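Local atomic coordinates of endo-beta-mannanase (Opitutaceae bacterium TAV5, PDB entry 7BOB), a protein that probably hydrolyses beta-1,4-mannosidic linkages as a family 5 glycoside hydrolase, releasing mannose from the ends of mannan-derived chains. Residues 236-242 / 276-282. Residues are numbered along the deposited sequence; the frame is centred on the assembly and turned at random.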
ATOM      1  N   VAL A 236      28.549  20.965   6.405  1.00 47.71           N
ATOM      2  CA  VAL A 236      29.160  19.657   6.207  1.00 50.20           C
ATOM      3  C   VAL A 236      28.053  18.613   6.104  1.00 50.29           C
ATOM      4  O   VAL A 236      27.355  18.345   7.090  1.00 48.92           O
ATOM      5  CB  VAL A 236      30.124  19.283   7.341  1.00 50.19           C
ATOM      6  CG1 VAL A 236      30.711  17.913   7.064  1.00 48.13           C
ATOM      7  CG2 VAL A 236      31.233  20.337   7.493  1.00 53.50           C
ATOM      8  N   LEU A 237      27.913  18.009   4.931  1.00 48.30           N
ATOM      9  CA  LEU A 237      27.012  16.875   4.777  1.00 48.00           C
ATOM     10  C   LEU A 237      27.560  15.698   5.571  1.00 49.15           C
ATOM     11  O   LEU A 237      28.769  15.602   5.812  1.00 48.44           O
ATOM     12  CB  LEU A 237      26.886  16.503   3.304  1.00 45.96           C
ATOM     13  CG  LEU A 237      26.524  17.681   2.404  1.00 49.57           C
ATOM     14  CD1 LEU A 237      26.329  17.212   0.946  1.00 50.02           C
ATOM     15  CD2 LEU A 237      25.256  18.358   2.936  1.00 51.37           C
ATOM     16  N   THR A 238      26.671  14.808   6.002  1.00 45.38           N
ATOM     17  CA  THR A 238      27.114  13.602   6.691  1.00 47.25           C
ATOM     18  C   THR A 238      26.596  12.342   5.990  1.00 46.02           C
ATOM     19  O   THR A 238      25.608  12.369   5.251  1.00 42.48           O
ATOM     20  CB  THR A 238      26.659  13.588   8.156  1.00 40.88           C
ATOM     21  OG1 THR A 238      25.235  13.517   8.192  1.00 43.95           O
ATOM     22  CG2 THR A 238      27.128  14.840   8.890  1.00 42.33           C
ATOM     23  N   MET A 239      27.291  11.227   6.239  1.00 45.42           N
ATOM     24  CA  MET A 239      26.882   9.907   5.779  1.00 43.53           C
ATOM     25  C   MET A 239      27.090   8.923   6.920  1.00 46.36           C
ATOM     26  O   MET A 239      28.061   9.033   7.681  1.00 47.54           O
ATOM     27  CB  MET A 239      27.670   9.470   4.538  1.00 42.07           C
ATOM     28  CG  MET A 239      27.140   8.202   3.863  1.00 43.60           C
ATOM     29  SD  MET A 239      25.334   8.289   3.662  1.00 44.92           S
ATOM     30  CE  MET A 239      25.160   9.717   2.578  1.00 39.53           C
ATOM     31  N   HIS A 240      26.131   8.025   7.082  1.00 42.72           N
ATOM     32  CA  HIS A 240      26.156   6.926   8.038  1.00 43.03           C
ATOM     33  C   HIS A 240      25.992   5.634   7.262  1.00 46.32           C
ATOM     34  O   HIS A 240      25.198   5.574   6.321  1.00 45.04           O
ATOM     35  CB  HIS A 240      24.997   6.993   9.046  1.00 42.59           C
ATOM     36  CG  HIS A 240      24.977   8.220   9.901  1.00 47.17           C
ATOM     37  ND1 HIS A 240      24.011   8.427  10.866  1.00 44.17           N
ATOM     38  CD2 HIS A 240      25.797   9.295   9.950  1.00 46.58           C
ATOM     39  CE1 HIS A 240      24.233   9.583  11.468  1.00 47.87           C
ATOM     40  NE2 HIS A 240      25.311  10.130  10.933  1.00 50.07           N
ATOM     41  N   GLY A 241      26.674   4.583   7.679  1.00 43.81           N
ATOM     42  CA  GLY A 241      26.458   3.363   6.938  1.00 43.68           C
ATOM     43  C   GLY A 241      26.927   2.131   7.659  1.00 46.56           C
ATOM     44  O   GLY A 241      27.948   2.150   8.363  1.00 46.18           O
ATOM     45  N   TYR A 242      26.163   1.065   7.493  1.00 42.46           N
ATOM     46  CA  TYR A 242      26.387  -0.212   8.143  1.00 44.61           C
ATOM     47  C   TYR A 242      26.161  -1.325   7.134  1.00 45.12           C
ATOM     48  O   TYR A 242      25.468  -1.127   6.130  1.00 46.77           O
ATOM     49  CB  TYR A 242      25.437  -0.371   9.328  1.00 43.31           C
ATOM     50  CG  TYR A 242      25.545   0.743  10.321  1.00 45.32           C
ATOM     51  CD1 TYR A 242      24.820   1.928  10.164  1.00 42.58           C
ATOM     52  CD2 TYR A 242      26.380   0.612  11.428  1.00 43.06           C
ATOM     53  CE1 TYR A 242      24.937   2.978  11.131  1.00 44.26           C
ATOM     54  CE2 TYR A 242      26.491   1.628  12.370  1.00 48.47           C
ATOM     55  CZ  TYR A 242      25.770   2.805  12.224  1.00 45.26           C
ATOM     56  OH  TYR A 242      25.906   3.798  13.190  1.00 44.82           O
ATOM     57  N   PRO A 276      31.096  18.869   1.062  1.00 48.27           N
ATOM     58  CA  PRO A 276      32.008  18.055   1.873  1.00 50.84           C
ATOM     59  C   PRO A 276      31.206  17.087   2.729  1.00 48.57           C
ATOM     60  O   PRO A 276      30.066  17.371   3.127  1.00 43.61           O
ATOM     61  CB  PRO A 276      32.767  19.093   2.717  1.00 48.84           C
ATOM     62  CG  PRO A 276      31.895  20.312   2.731  1.00 51.67           C
ATOM     63  CD  PRO A 276      31.074  20.290   1.459  1.00 48.72           C
ATOM     64  N   VAL A 277      31.784  15.914   2.984  1.00 43.40           N
ATOM     65  CA  VAL A 277      31.026  14.847   3.624  1.00 47.10           C
ATOM     66  C   VAL A 277      31.876  14.165   4.684  1.00 46.87           C
ATOM     67  O   VAL A 277      33.001  13.738   4.412  1.00 49.05           O
ATOM     68  CB  VAL A 277      30.476  13.818   2.602  1.00 50.37           C
ATOM     69  CG1 VAL A 277      31.575  13.173   1.850  1.00 52.20           C
ATOM     70  CG2 VAL A 277      29.700  12.757   3.323  1.00 48.64           C
ATOM     71  N   LEU A 278      31.322  14.083   5.898  1.00 47.90           N
ATOM     72  CA  LEU A 278      31.901  13.397   7.041  1.00 45.10           C
ATOM     73  C   LEU A 278      31.271  12.018   7.177  1.00 47.59           C
ATOM     74  O   LEU A 278      30.040  11.898   7.223  1.00 43.75           O
ATOM     75  CB  LEU A 278      31.652  14.204   8.327  1.00 45.40           C
ATOM     76  CG  LEU A 278      32.042  13.547   9.650  1.00 45.97           C
ATOM     77  CD1 LEU A 278      33.545  13.321   9.614  1.00 45.53           C
ATOM     78  CD2 LEU A 278      31.697  14.393  10.893  1.00 45.19           C
ATOM     79  N   LEU A 279      32.105  10.980   7.270  1.00 47.48           N
ATOM     80  CA  LEU A 279      31.596   9.651   7.606  1.00 43.35           C
ATOM     81  C   LEU A 279      31.313   9.660   9.098  1.00 44.54           C
ATOM     82  O   LEU A 279      32.114   9.204   9.919  1.00 47.21           O
ATOM     83  CB  LEU A 279      32.585   8.554   7.229  1.00 45.85           C
ATOM     84  CG  LEU A 279      32.044   7.127   7.379  1.00 46.98           C
ATOM     85  CD1 LEU A 279      30.841   6.921   6.476  1.00 43.80           C
ATOM     86  CD2 LEU A 279      33.107   6.044   7.108  1.00 43.74           C
ATOM     87  N   GLN A 280      30.142  10.203   9.450  1.00 43.65           N
ATOM     88  CA  GLN A 280      29.835  10.532  10.839  1.00 42.81           C
ATOM     89  C   GLN A 280      29.507   9.311  11.685  1.00 46.41           C
ATOM     90  O   GLN A 280      29.569   9.385  12.924  1.00 42.47           O
ATOM     91  CB  GLN A 280      28.670  11.505  10.878  1.00 46.30           C
ATOM     92  CG  GLN A 280      28.406  12.133  12.239  1.00 45.99           C
ATOM     93  CD  GLN A 280      27.205  13.014  12.176  1.00 47.03           C
ATOM     94  OE1 GLN A 280      26.170  12.616  11.630  1.00 44.37           O
ATOM     95  NE2 GLN A 280      27.328  14.228  12.700  1.00 45.29           N
ATOM     96  N   GLU A 281      29.164   8.199  11.039  1.00 45.22           N
ATOM     97  CA  GLU A 281      28.844   6.942  11.703  1.00 46.02           C
ATOM     98  C   GLU A 281      29.209   5.828  10.741  1.00 47.47           C
ATOM     99  O   GLU A 281      28.721   5.816   9.607  1.00 46.38           O
ATOM    100  CB  GLU A 281      27.351   6.799  12.032  1.00 42.84           C
ATOM    101  CG  GLU A 281      26.813   7.545  13.223  1.00 47.40           C
ATOM    102  CD  GLU A 281      25.318   7.226  13.428  1.00 46.75           C
ATOM    103  OE1 GLU A 281      24.860   6.142  12.970  1.00 45.45           O
ATOM    104  OE2 GLU A 281      24.601   8.069  13.999  1.00 46.06           O
ATOM    105  N   PHE A 282      30.014   4.880  11.203  1.00 41.14           N
ATOM    106  CA  PHE A 282      30.175   3.642  10.475  1.00 43.68           C
ATOM    107  C   PHE A 282      30.422   2.552  11.499  1.00 43.46           C
ATOM    108  O   PHE A 282      30.953   2.816  12.579  1.00 40.60           O
ATOM    109  CB  PHE A 282      31.321   3.736   9.458  1.00 45.60           C
ATOM    110  CG  PHE A 282      32.659   3.677  10.091  1.00 45.00           C
ATOM    111  CD1 PHE A 282      33.201   4.803  10.699  1.00 41.95           C
ATOM    112  CD2 PHE A 282      33.360   2.480  10.134  1.00 44.79           C
ATOM    113  CE1 PHE A 282      34.450   4.738  11.308  1.00 45.80           C
ATOM    114  CE2 PHE A 282      34.597   2.405  10.747  1.00 43.88           C
ATOM    115  CZ  PHE A 282      35.149   3.537  11.332  1.00 44.29           C
TER
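The Glu281 carboxylate lies over one face of the His240 imidazole, offset toward the rim, the planes 24° apart; Glu281 CG stands almost on the ring normal, 3.6 Å from the centroid, in a CH-pi contact. At the ring edge, His240 NE2 donates a nearly straight 2.7 Å bond to Gln280 OE1, entering in the amide plane on a lone pair; on the far side of CE1, ND1 hydrogen-bonds to Glu156. The imidazole is thus fixed in rotation from both nitrogens. Tyr242 presents its ring edge to the same carboxylate: OH donates to Glu281 OE1 at 2.6 Å, on the anti side and 33° out of plane, while OE2 pairs with Arg58. The extended Gln280 chain, CG anti to the backbone N (chi1 -169°), carries its amide past Thr238 CG2, and its NE2 hydrogen-bonds to Gln96 and Asp152. The strands that carry these groups run parallel, bonded by Leu278 N to Leu237 O (3.0 Å) and Met239 N to Leu278 O (3.0 Å). At Gln280 the register slips by one residue, placing Glu281 against His240. With helix 258-272 these strands form a beta-alpha-beta unit of the (beta/alpha)8 barrel; as in family 5 relatives, Glu281 is probably the nucleophile and Glu156 the acid/base.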